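Local coordinates for probable glutamine-binding lipoprotein GlnH (GLNBP) (Mycobacterium tuberculosis, PDB 6H20), which probably serves as the extracellular amino-acid sensor that binds aspartate and related amino acids, here asparagine, and regulates protein kinase G signalling in mycobacteria, at residues Ser30-Ala40 with Thr244-Glu255; Leu159-Thr170 with Pro183-Cys194. All coordinates share one frame; numbering follows the deposited sequence.

Contact 1 (Ser30-Ala40 with Thr244-Glu255); sequences SLRPFATKAEA and TGLVRFVNGTLE
Asn251 and Arg248, one turn apart on helix 244-259, hold Ser30-Arg32 through three hydrogen bonds, two to backbone carbonyls and one to the Ser30 hydroxyl. Both N-H groups of the Asn251 amide are spent here: ND2 donates to Ser30 OG at 2.9 Å and to Leu31 O at 2.8 Å, and each acceptor lies in or close to the amide plane, which fixes the flip of the group. OD1 of Asn251 is taken up by Thr136 N, while Ser30 OG also bonds to Phe134 O. Arg248 sends NH1 to Arg32 O (2.8 Å), using a lone pair in the carbonyl plane. With CG anti to its carbonyl carbon (chi1 -59°) and the chain extended to NE, Arg248 lays its guanidinium against Leu31, whose CB sits over one face; NH1 also forms a salt bridge with the C-terminal residue, Asp287.

The extended run Leu31-Phe34 is an N-terminal arm laid across a helix of a solute-binding protein family 3 fold, the other side of that helix packing on strand 232-240 through Leu246 and Val250. A capping box, Thr36 OG1 taking Glu39 N and Glu39 OE1 taking Thr36 N, then starts the helix that leads on through Ala40.

Van der Waals and ring contacts lie between the polar links. Leu31 CD1 touches Thr244 CB at 3.6 Å. Pro33 CG rides over the helix backbone at Gly252 N (3.7 Å). The Phe34 ring stands across the Arg248 chain, with Arg248 CB over one face in a CH-pi contact and Gly245 O at its edge. Farther along, Ala40 meets the Phe249 ring: Ala40 O approaches the edge at CD2 (3.3 Å), and Ala40 CB lies 3.8 Å from the same carbon.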
loop_
_atom_site.group_PDB
_atom_site.type_symbol
_atom_site.label_atom_id
_atom_site.label_comp_id
_atom_site.label_asym_id
_atom_site.label_seq_id
_atom_site.Cartn_x
_atom_site.Cartn_y
_atom_site.Cartn_z
ATOM N N SER A 30 11.408 -3.554 12.847
ATOM C CA SER A 30 12.395 -3.069 11.885
ATOM C C SER A 30 13.645 -2.573 12.615
ATOM O O SER A 30 13.801 -2.833 13.809
ATOM C CB SER A 30 11.759 -1.985 11.001
ATOM O OG SER A 30 12.614 -1.547 9.954
ATOM N N LEU A 31 14.528 -1.851 11.923
ATOM C CA LEU A 31 15.836 -1.503 12.482
ATOM C C LEU A 31 15.830 -0.118 13.119
ATOM O O LEU A 31 15.312 0.845 12.548
ATOM C CB LEU A 31 16.890 -1.542 11.377
ATOM C CG LEU A 31 17.154 -2.925 10.789
ATOM C CD1 LEU A 31 18.155 -2.824 9.654
ATOM C CD2 LEU A 31 17.648 -3.875 11.873
ATOM N N ARG A 32 16.464 -0.013 14.277
ATOM C CA ARG A 32 16.487 1.244 15.002
ATOM C C ARG A 32 17.181 2.322 14.167
ATOM O O ARG A 32 18.163 2.041 13.475
ATOM C CB ARG A 32 17.256 1.015 16.305
ATOM C CG ARG A 32 17.217 2.147 17.277
ATOM C CD ARG A 32 17.820 1.678 18.609
ATOM N NE ARG A 32 16.990 0.653 19.237
ATOM C CZ ARG A 32 15.918 0.918 19.979
ATOM N NH1 ARG A 32 15.551 2.175 20.192
ATOM N NH2 ARG A 32 15.214 -0.070 20.510
ATOM N N PRO A 33 16.695 3.559 14.194
ATOM C CA PRO A 33 17.367 4.638 13.461
ATOM C C PRO A 33 18.768 4.901 13.998
ATOM O O PRO A 33 19.125 4.506 15.108
ATOM C CB PRO A 33 16.465 5.847 13.709
ATOM C CG PRO A 33 15.137 5.246 14.116
ATOM C CD PRO A 33 15.457 4.011 14.858
ATOM N N PHE A 34 19.560 5.610 13.192
ATOM C CA PHE A 34 20.889 6.012 13.629
ATOM C C PHE A 34 20.792 7.033 14.754
ATOM O O PHE A 34 19.885 7.869 14.790
ATOM C CB PHE A 34 21.640 6.658 12.472
ATOM C CG PHE A 34 21.980 5.707 11.360
ATOM C CD1 PHE A 34 22.985 4.766 11.517
ATOM C CD2 PHE A 34 21.299 5.764 10.158
ATOM C CE1 PHE A 34 23.310 3.895 10.490
ATOM C CE2 PHE A 34 21.619 4.889 9.121
ATOM C CZ PHE A 34 22.629 3.959 9.298
ATOM N N ALA A 35 21.776 6.995 15.646
ATOM C CA ALA A 35 21.790 7.924 16.774
ATOM C C ALA A 35 22.269 9.314 16.380
ATOM O O ALA A 35 21.822 10.301 16.974
ATOM C CB ALA A 35 22.691 7.383 17.882
ATOM N N THR A 36 23.188 9.420 15.418
ATOM C CA THR A 36 23.758 10.709 15.045
ATOM C C THR A 36 23.338 11.130 13.642
ATOM O O THR A 36 23.111 10.296 12.751
ATOM C CB THR A 36 25.286 10.697 15.142
ATOM O OG1 THR A 36 25.843 10.050 13.990
ATOM C CG2 THR A 36 25.743 9.978 16.392
ATOM N N LYS A 37 23.223 12.446 13.454
ATOM C CA LYS A 37 22.889 12.966 12.132
ATOM C C LYS A 37 23.945 12.570 11.107
ATOM O O LYS A 37 23.615 12.236 9.961
ATOM C CB LYS A 37 22.724 14.485 12.204
ATOM C CG LYS A 37 22.355 15.147 10.873
ATOM C CD LYS A 37 22.182 16.649 11.048
ATOM C CE LYS A 37 21.669 17.300 9.776
ATOM N NZ LYS A 37 22.539 16.938 8.637
ATOM N N ALA A 38 25.220 12.561 11.508
ATOM C CA ALA A 38 26.288 12.241 10.564
ATOM C C ALA A 38 26.179 10.808 10.051
ATOM O O ALA A 38 26.379 10.557 8.853
ATOM C CB ALA A 38 27.656 12.507 11.191
ATOM N N GLU A 39 25.872 9.857 10.941
ATOM C CA GLU A 39 25.635 8.472 10.528
ATOM C C GLU A 39 24.510 8.395 9.500
ATOM O O GLU A 39 24.619 7.692 8.485
ATOM C CB GLU A 39 25.268 7.614 11.754
ATOM C CG GLU A 39 26.433 7.210 12.671
ATOM C CD GLU A 39 25.983 6.738 14.062
ATOM O OE1 GLU A 39 24.850 7.044 14.496
ATOM O OE2 GLU A 39 26.792 6.080 14.766
ATOM N N ALA A 40 23.409 9.106 9.756
ATOM C CA ALA A 40 22.274 9.071 8.839
ATOM C C ALA A 40 22.647 9.666 7.490
ATOM O O ALA A 40 22.349 9.085 6.435
ATOM C CB ALA A 40 21.093 9.813 9.464
ATOM N N THR A 244 20.440 -1.961 4.724
ATOM C CA THR A 244 20.006 -1.743 6.102
ATOM C C THR A 244 20.183 -0.296 6.532
ATOM O O THR A 244 19.402 0.198 7.354
ATOM C CB THR A 244 20.720 -2.682 7.072
ATOM O OG1 THR A 244 22.138 -2.513 6.950
ATOM C CG2 THR A 244 20.330 -4.130 6.793
ATOM N N GLY A 245 21.177 0.404 5.981
ATOM C CA GLY A 245 21.341 1.813 6.308
ATOM C C GLY A 245 20.135 2.642 5.910
ATOM O O GLY A 245 19.705 3.530 6.644
ATOM N N LEU A 246 19.580 2.368 4.733
ATOM C CA LEU A 246 18.394 3.100 4.303
ATOM C C LEU A 246 17.181 2.755 5.156
ATOM O O LEU A 246 16.332 3.619 5.386
ATOM C CB LEU A 246 18.130 2.803 2.826
ATOM C CG LEU A 246 17.025 3.605 2.148
ATOM C CD1 LEU A 246 17.171 5.086 2.386
ATOM C CD2 LEU A 246 17.031 3.303 0.646
ATOM N N VAL A 247 17.082 1.513 5.636
ATOM C CA VAL A 247 16.018 1.168 6.582
ATOM C C VAL A 247 16.105 2.051 7.822
ATOM O O VAL A 247 15.109 2.649 8.254
ATOM C CB VAL A 247 16.082 -0.324 6.955
ATOM C CG1 VAL A 247 15.015 -0.647 8.010
ATOM C CG2 VAL A 247 15.924 -1.194 5.718
ATOM N N ARG A 248 17.300 2.124 8.430
ATOM C CA ARG A 248 17.461 2.968 9.611
ATOM C C ARG A 248 17.157 4.425 9.294
ATOM O O ARG A 248 16.517 5.112 10.094
ATOM C CB ARG A 248 18.866 2.820 10.200
ATOM C CG ARG A 248 19.199 1.403 10.600
ATOM C CD ARG A 248 20.557 1.367 11.294
ATOM N NE ARG A 248 21.018 0.003 11.540
ATOM C CZ ARG A 248 20.653 -0.729 12.589
ATOM N NH1 ARG A 248 19.814 -0.231 13.491
ATOM N NH2 ARG A 248 21.121 -1.966 12.732
ATOM N N PHE A 249 17.603 4.912 8.130
ATOM C CA PHE A 249 17.344 6.298 7.758
ATOM C C PHE A 249 15.846 6.567 7.662
ATOM O O PHE A 249 15.339 7.533 8.252
ATOM C CB PHE A 249 18.035 6.646 6.429
ATOM C CG PHE A 249 17.967 8.107 6.090
ATOM C CD1 PHE A 249 16.821 8.654 5.498
ATOM C CD2 PHE A 249 19.026 8.950 6.412
ATOM C CE1 PHE A 249 16.750 10.008 5.219
ATOM C CE2 PHE A 249 18.962 10.296 6.138
ATOM C CZ PHE A 249 17.824 10.831 5.545
ATOM N N VAL A 250 15.122 5.732 6.906
ATOM C CA VAL A 250 13.677 5.924 6.762
ATOM C C VAL A 250 12.981 5.815 8.112
ATOM O O VAL A 250 12.042 6.562 8.405
ATOM C CB VAL A 250 13.105 4.927 5.736
ATOM C CG1 VAL A 250 11.585 5.002 5.705
ATOM C CG2 VAL A 250 13.676 5.223 4.341
ATOM N N ASN A 251 13.443 4.910 8.970
ATOM C CA ASN A 251 12.817 4.825 10.284
ATOM C C ASN A 251 13.040 6.097 11.086
ATOM O O ASN A 251 12.178 6.478 11.890
ATOM C CB ASN A 251 13.296 3.572 11.021
ATOM C CG ASN A 251 12.694 2.314 10.428
ATOM O OD1 ASN A 251 11.686 2.392 9.716
ATOM N ND2 ASN A 251 13.271 1.158 10.731
ATOM N N GLY A 252 14.177 6.772 10.872
ATOM C CA GLY A 252 14.364 8.090 11.453
ATOM C C GLY A 252 13.342 9.097 10.950
ATOM O O GLY A 252 12.771 9.863 11.737
ATOM N N THR A 253 13.093 9.109 9.632
ATOM C CA THR A 253 12.053 9.978 9.083
ATOM C C THR A 253 10.707 9.675 9.714
ATOM O O THR A 253 9.951 10.594 10.063
ATOM C CB THR A 253 11.946 9.802 7.562
ATOM O OG1 THR A 253 13.217 10.080 6.955
ATOM C CG2 THR A 253 10.910 10.772 6.997
ATOM N N LEU A 254 10.379 8.389 9.856
ATOM C CA LEU A 254 9.079 8.056 10.424
ATOM C C LEU A 254 8.979 8.492 11.884
ATOM O O LEU A 254 7.934 8.991 12.307
ATOM C CB LEU A 254 8.776 6.568 10.243
ATOM C CG LEU A 254 8.664 6.168 8.767
ATOM C CD1 LEU A 254 8.366 4.678 8.602
ATOM C CD2 LEU A 254 7.617 7.022 8.016
ATOM N N GLU A 255 10.050 8.326 12.671
ATOM C CA GLU A 255 10.043 8.878 14.028
ATOM C C GLU A 255 9.805 10.381 14.005
ATOM O O GLU A 255 9.011 10.911 14.799
ATOM C CB GLU A 255 11.366 8.589 14.744
ATOM C CG GLU A 255 11.574 7.135 15.165
ATOM C CD GLU A 255 10.822 6.769 16.434
ATOM O OE1 GLU A 255 10.269 7.675 17.109
ATOM O OE2 GLU A 255 10.797 5.567 16.766
#

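Contact 2 (Leu159-Thr170 with Pro183-Cys194); sequences LSGKRVCVARGT and PVIVSVVNWADC. With ASN (asparagine), chain B.
Arg168 NH1 donates to Ser187 OG at 2.9 Å, the oxygen lying in the guanidinium plane, while the backbone of Val188 and Val189 passes over one face of the group. A bend at chi3 (-70°) swings the guanidinium across the end of the neighbouring strand, and its NH2 reaches beyond it to Gly6 O.

Strands 163-167 and 184-188 run parallel and share a ladder of backbone bonds from Val184 N to Lys162 O, through Val164, Val186, Val166 and Val188, to Arg168 N on Val188 O (2.8 Å). Just past the strand ends, a water bonded to Arg168 O and Val189 O bridges the two segments.

On the face carrying Cys165 and Ala167, a disulfide joins Cys165 SG to Cys194 SG (chi3 -81°), tying the strand to the first turn of the next helix. A capping box of Asn190 and Asp193 opens that helix. Ala167 CB sits over the six-membered ring of Trp191 in a CH-pi contact, 4.0 Å from its centroid, and Cys165 O lies at the edge of the indole. The indole also runs alongside Val166, whose CB is 3.9 Å from Trp191 CH2.

On the other face, Val166 CG2 meets Ile185 CG2 at 3.9 Å. Toward the strand starts, Val164 CG2 packs on Pro183 CB (3.6 Å).

Trp191 and Thr170 both belong to the asparagine pocket. The ligand's ND2 lies at the indole edge beside Trp191 NE1; both are donors as modelled, so the amide's orientation is doubtful, and Thr170 CG2 lies 3.4 Å from that ND2. Thr170 OG1 itself donates to Ala167 O and caps the following helix at Leu173 N. Strand 163-167, helix 171-176 and strand 184-188 form a beta-alpha-beta unit of the periplasmic-binding-protein type, with ligand-binding residues just beyond the C-terminal ends of its strands.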
loop_
_atom_site.group_PDB
_atom_site.type_symbol
_atom_site.label_atom_id
_atom_site.label_comp_id
_atom_site.label_asym_id
_atom_site.label_seq_id
_atom_site.Cartn_x
_atom_site.Cartn_y
_atom_site.Cartn_z
ATOM N N LEU A 159 -19.519 -13.277 -0.619
ATOM C CA LEU A 159 -18.645 -13.241 -1.778
ATOM C C LEU A 159 -18.595 -14.567 -2.523
ATOM O O LEU A 159 -18.236 -14.578 -3.706
ATOM C CB LEU A 159 -17.232 -12.842 -1.344
ATOM C CG LEU A 159 -17.161 -11.452 -0.698
ATOM C CD1 LEU A 159 -15.704 -11.100 -0.394
ATOM C CD2 LEU A 159 -17.811 -10.399 -1.598
ATOM N N SER A 160 -18.937 -15.672 -1.859
ATOM C CA SER A 160 -18.894 -16.984 -2.497
ATOM C C SER A 160 -19.772 -16.997 -3.744
ATOM O O SER A 160 -20.937 -16.588 -3.707
ATOM C CB SER A 160 -19.375 -18.052 -1.515
ATOM O OG SER A 160 -18.496 -18.178 -0.407
ATOM N N GLY A 161 -19.197 -17.454 -4.852
ATOM C CA GLY A 161 -19.905 -17.503 -6.114
ATOM C C GLY A 161 -20.106 -16.174 -6.808
ATOM O O GLY A 161 -20.636 -16.160 -7.923
ATOM N N LYS A 162 -19.708 -15.060 -6.198
ATOM C CA LYS A 162 -19.841 -13.744 -6.809
ATOM C C LYS A 162 -18.508 -13.305 -7.409
ATOM O O LYS A 162 -17.444 -13.837 -7.079
ATOM C CB LYS A 162 -20.323 -12.718 -5.775
ATOM C CG LYS A 162 -21.647 -13.104 -5.107
ATOM C CD LYS A 162 -22.845 -12.657 -5.918
ATOM C CE LYS A 162 -24.143 -12.800 -5.116
ATOM N NZ LYS A 162 -23.938 -12.515 -3.659
ATOM N N ARG A 163 -18.577 -12.327 -8.311
ATOM C CA ARG A 163 -17.395 -11.852 -9.030
ATOM C C ARG A 163 -16.698 -10.796 -8.175
ATOM O O ARG A 163 -17.232 -9.707 -7.966
ATOM C CB ARG A 163 -17.784 -11.289 -10.397
ATOM C CG ARG A 163 -18.349 -12.329 -11.358
ATOM C CD ARG A 163 -19.071 -11.661 -12.517
ATOM N NE ARG A 163 -20.113 -10.758 -12.046
ATOM C CZ ARG A 163 -20.724 -9.855 -12.808
ATOM N NH1 ARG A 163 -20.392 -9.733 -14.089
ATOM N NH2 ARG A 163 -21.665 -9.074 -12.288
ATOM N N VAL A 164 -15.500 -11.113 -7.693
ATOM C CA VAL A 164 -14.749 -10.241 -6.795
ATOM C C VAL A 164 -13.447 -9.857 -7.477
ATOM O O VAL A 164 -12.691 -10.733 -7.914
ATOM C CB VAL A 164 -14.470 -10.950 -5.460
ATOM C CG1 VAL A 164 -13.647 -10.068 -4.546
ATOM C CG2 VAL A 164 -15.779 -11.353 -4.796
ATOM N N CYS A 165 -13.178 -8.555 -7.542
ATOM C CA CYS A 165 -11.993 -8.025 -8.206
ATOM C C CYS A 165 -10.860 -7.790 -7.218
ATOM O O CYS A 165 -11.067 -7.228 -6.132
ATOM C CB CYS A 165 -12.346 -6.709 -8.898
ATOM S SG CYS A 165 -11.035 -6.039 -9.965
ATOM N N VAL A 166 -9.646 -8.184 -7.631
ATOM C CA VAL A 166 -8.415 -7.924 -6.885
ATOM C C VAL A 166 -7.312 -7.593 -7.875
ATOM O O VAL A 166 -7.292 -8.098 -9.001
ATOM C CB VAL A 166 -7.966 -9.109 -5.997
ATOM C CG1 VAL A 166 -8.906 -9.271 -4.811
ATOM C CG2 VAL A 166 -7.869 -10.369 -6.829
ATOM N N ALA A 167 -6.368 -6.767 -7.446
ATOM C CA ALA A 167 -5.192 -6.528 -8.273
ATOM C C ALA A 167 -4.196 -7.668 -8.108
ATOM O O ALA A 167 -4.031 -8.218 -7.015
ATOM C CB ALA A 167 -4.527 -5.204 -7.902
ATOM N N ARG A 168 -3.533 -8.025 -9.204
ATOM C CA ARG A 168 -2.536 -9.076 -9.140
ATOM C C ARG A 168 -1.358 -8.619 -8.281
ATOM O O ARG A 168 -1.040 -7.427 -8.204
ATOM C CB ARG A 168 -2.089 -9.456 -10.557
ATOM C CG ARG A 168 -3.138 -10.293 -11.286
ATOM C CD ARG A 168 -2.655 -10.826 -12.630
ATOM N NE ARG A 168 -2.497 -9.776 -13.635
ATOM C CZ ARG A 168 -3.494 -9.231 -14.327
ATOM N NH1 ARG A 168 -4.751 -9.611 -14.119
ATOM N NH2 ARG A 168 -3.232 -8.288 -15.232
ATOM N N GLY A 169 -0.751 -9.570 -7.578
ATOM C CA GLY A 169 0.439 -9.248 -6.809
ATOM C C GLY A 169 0.157 -8.683 -5.439
ATOM O O GLY A 169 1.051 -8.079 -4.828
ATOM N N THR A 170 -1.053 -8.861 -4.923
ATOM C CA THR A 170 -1.426 -8.226 -3.668
ATOM C C THR A 170 -1.740 -9.259 -2.597
ATOM O O THR A 170 -2.095 -10.409 -2.882
ATOM C CB THR A 170 -2.655 -7.323 -3.847
ATOM O OG1 THR A 170 -3.782 -8.113 -4.269
ATOM C CG2 THR A 170 -2.374 -6.210 -4.852
ATOM N N PRO A 183 -15.193 -17.193 -4.358
ATOM C CA PRO A 183 -15.761 -16.274 -5.341
ATOM C C PRO A 183 -15.249 -16.641 -6.722
ATOM O O PRO A 183 -14.309 -17.425 -6.885
ATOM C CB PRO A 183 -15.193 -14.911 -4.924
ATOM C CG PRO A 183 -14.451 -15.138 -3.647
ATOM C CD PRO A 183 -14.102 -16.575 -3.595
ATOM N N VAL A 184 -15.883 -16.055 -7.730
ATOM C CA VAL A 184 -15.262 -15.944 -9.045
ATOM C C VAL A 184 -14.251 -14.810 -8.947
ATOM O O VAL A 184 -14.623 -13.659 -8.693
ATOM C CB VAL A 184 -16.316 -15.643 -10.118
ATOM C CG1 VAL A 184 -15.638 -15.325 -11.440
ATOM C CG2 VAL A 184 -17.283 -16.811 -10.253
ATOM N N ILE A 185 -12.972 -15.118 -9.111
ATOM C CA ILE A 185 -11.929 -14.129 -8.863
ATOM C C ILE A 185 -11.521 -13.492 -10.181
ATOM O O ILE A 185 -11.081 -14.189 -11.106
ATOM C CB ILE A 185 -10.725 -14.731 -8.130
ATOM C CG1 ILE A 185 -11.180 -15.388 -6.811
ATOM C CG2 ILE A 185 -9.684 -13.637 -7.862
ATOM C CD1 ILE A 185 -10.045 -16.078 -6.036
ATOM N N VAL A 186 -11.683 -12.176 -10.264
ATOM C CA VAL A 186 -11.320 -11.382 -11.429
ATOM C C VAL A 186 -10.124 -10.535 -11.027
ATOM O O VAL A 186 -10.202 -9.757 -10.067
ATOM C CB VAL A 186 -12.493 -10.494 -11.875
ATOM C CG1 VAL A 186 -12.088 -9.633 -13.073
ATOM C CG2 VAL A 186 -13.717 -11.347 -12.192
ATOM N N SER A 187 -9.003 -10.697 -11.723
ATOM C CA SER A 187 -7.804 -9.957 -11.360
ATOM C C SER A 187 -7.480 -8.903 -12.413
ATOM O O SER A 187 -7.811 -9.058 -13.593
ATOM C CB SER A 187 -6.612 -10.880 -11.079
ATOM O OG SER A 187 -6.069 -11.453 -12.263
ATOM N N VAL A 188 -6.847 -7.820 -11.963
ATOM C CA VAL A 188 -6.521 -6.661 -12.793
ATOM C C VAL A 188 -5.125 -6.163 -12.432
ATOM O O VAL A 188 -4.496 -6.638 -11.486
ATOM C CB VAL A 188 -7.549 -5.524 -12.632
ATOM C CG1 VAL A 188 -8.931 -5.968 -13.136
ATOM C CG2 VAL A 188 -7.590 -5.068 -11.179
ATOM N N VAL A 189 -4.648 -5.168 -13.184
ATOM C CA VAL A 189 -3.334 -4.590 -12.903
ATOM C C VAL A 189 -3.371 -3.715 -11.657
ATOM O O VAL A 189 -2.492 -3.807 -10.790
ATOM C CB VAL A 189 -2.811 -3.805 -14.119
ATOM C CG1 VAL A 189 -1.490 -3.117 -13.762
ATOM C CG2 VAL A 189 -2.627 -4.727 -15.297
ATOM N N ASN A 190 -4.360 -2.825 -11.554
ATOM C CA ASN A 190 -4.382 -1.892 -10.440
ATOM C C ASN A 190 -5.810 -1.677 -9.950
ATOM O O ASN A 190 -6.784 -2.061 -10.604
ATOM C CB ASN A 190 -3.635 -0.586 -10.751
ATOM C CG ASN A 190 -4.281 0.206 -11.854
ATOM O OD1 ASN A 190 -5.465 0.531 -11.789
ATOM N ND2 ASN A 190 -3.506 0.518 -12.888
ATOM N N TRP A 191 -5.920 -1.062 -8.768
ATOM C CA TRP A 191 -7.220 -0.951 -8.114
ATOM C C TRP A 191 -8.179 -0.040 -8.868
ATOM O O TRP A 191 -9.395 -0.247 -8.799
ATOM C CB TRP A 191 -7.045 -0.515 -6.661
ATOM C CG TRP A 191 -6.374 -1.590 -5.887
ATOM C CD1 TRP A 191 -5.098 -1.572 -5.397
ATOM C CD2 TRP A 191 -6.916 -2.876 -5.561
ATOM N NE1 TRP A 191 -4.828 -2.757 -4.768
ATOM C CE2 TRP A 191 -5.917 -3.577 -4.849
ATOM C CE3 TRP A 191 -8.149 -3.501 -5.783
ATOM C CZ2 TRP A 191 -6.105 -4.872 -4.386
ATOM C CZ3 TRP A 191 -8.345 -4.790 -5.318
ATOM C CH2 TRP A 191 -7.318 -5.468 -4.617
ATOM N N ALA A 192 -7.660 0.950 -9.599
ATOM C CA ALA A 192 -8.547 1.785 -10.405
ATOM C C ALA A 192 -9.280 0.946 -11.443
ATOM O O ALA A 192 -10.422 1.267 -11.808
ATOM C CB ALA A 192 -7.744 2.900 -11.070
ATOM N N ASP A 193 -8.643 -0.134 -11.921
ATOM C CA ASP A 193 -9.278 -1.014 -12.897
ATOM C C ASP A 193 -10.462 -1.750 -12.283
ATOM O O ASP A 193 -11.456 -2.014 -12.969
ATOM C CB ASP A 193 -8.257 -2.008 -13.446
ATOM C CG ASP A 193 -7.086 -1.329 -14.117
ATOM O OD1 ASP A 193 -7.267 -0.228 -14.680
ATOM O OD2 ASP A 193 -5.975 -1.901 -14.097
ATOM N N CYS A 194 -10.366 -2.104 -10.993
ATOM C CA CYS A 194 -11.497 -2.732 -10.315
ATOM C C CYS A 194 -12.669 -1.774 -10.241
ATOM O O CYS A 194 -13.828 -2.183 -10.389
ATOM C CB CYS A 194 -11.114 -3.163 -8.897
ATOM S SG CYS A 194 -10.086 -4.624 -8.787
HETATM N N ASN B . -1.644 -3.478 0.790
HETATM C CA ASN B . -1.940 -4.599 -0.100
HETATM C C ASN B . -0.641 -5.247 -0.544
HETATM O O ASN B . -0.636 -6.068 -1.480
HETATM C CB ASN B . -2.756 -4.135 -1.309
HETATM C CG ASN B . -1.971 -3.238 -2.234
HETATM O OD1 ASN B . -0.935 -2.685 -1.878
HETATM N ND2 ASN B . -2.449 -3.119 -3.451
HETATM O OXT ASN B . 0.413 -4.934 0.049
HETATM O O HOH W 1 -0.541 -5.690 -10.191
#

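How the contacts relate
The two contacts lie on opposite sides of the chain's centre, their own centres about 37 Å apart and their nearest atoms about 19 Å apart, so neither touches the other. In sequence, both segments of contact 2 fall between the two segments of contact 1, which brings residues near the N-terminus against a helix late in the chain. Contact 2 borders the asparagine directly, supplying Thr170 and Trp191, whereas contact 1 lies away from the pocket. Arg106, Thr121, Ser123, Arg128, Thr171 and Asp209 hold the ligand by hydrogen bonds. Strand 232-240, on which helix 244-259 packs, pairs with strand 139-148, which in turn pairs with strand 205-207, the neighbour of strand 163-167.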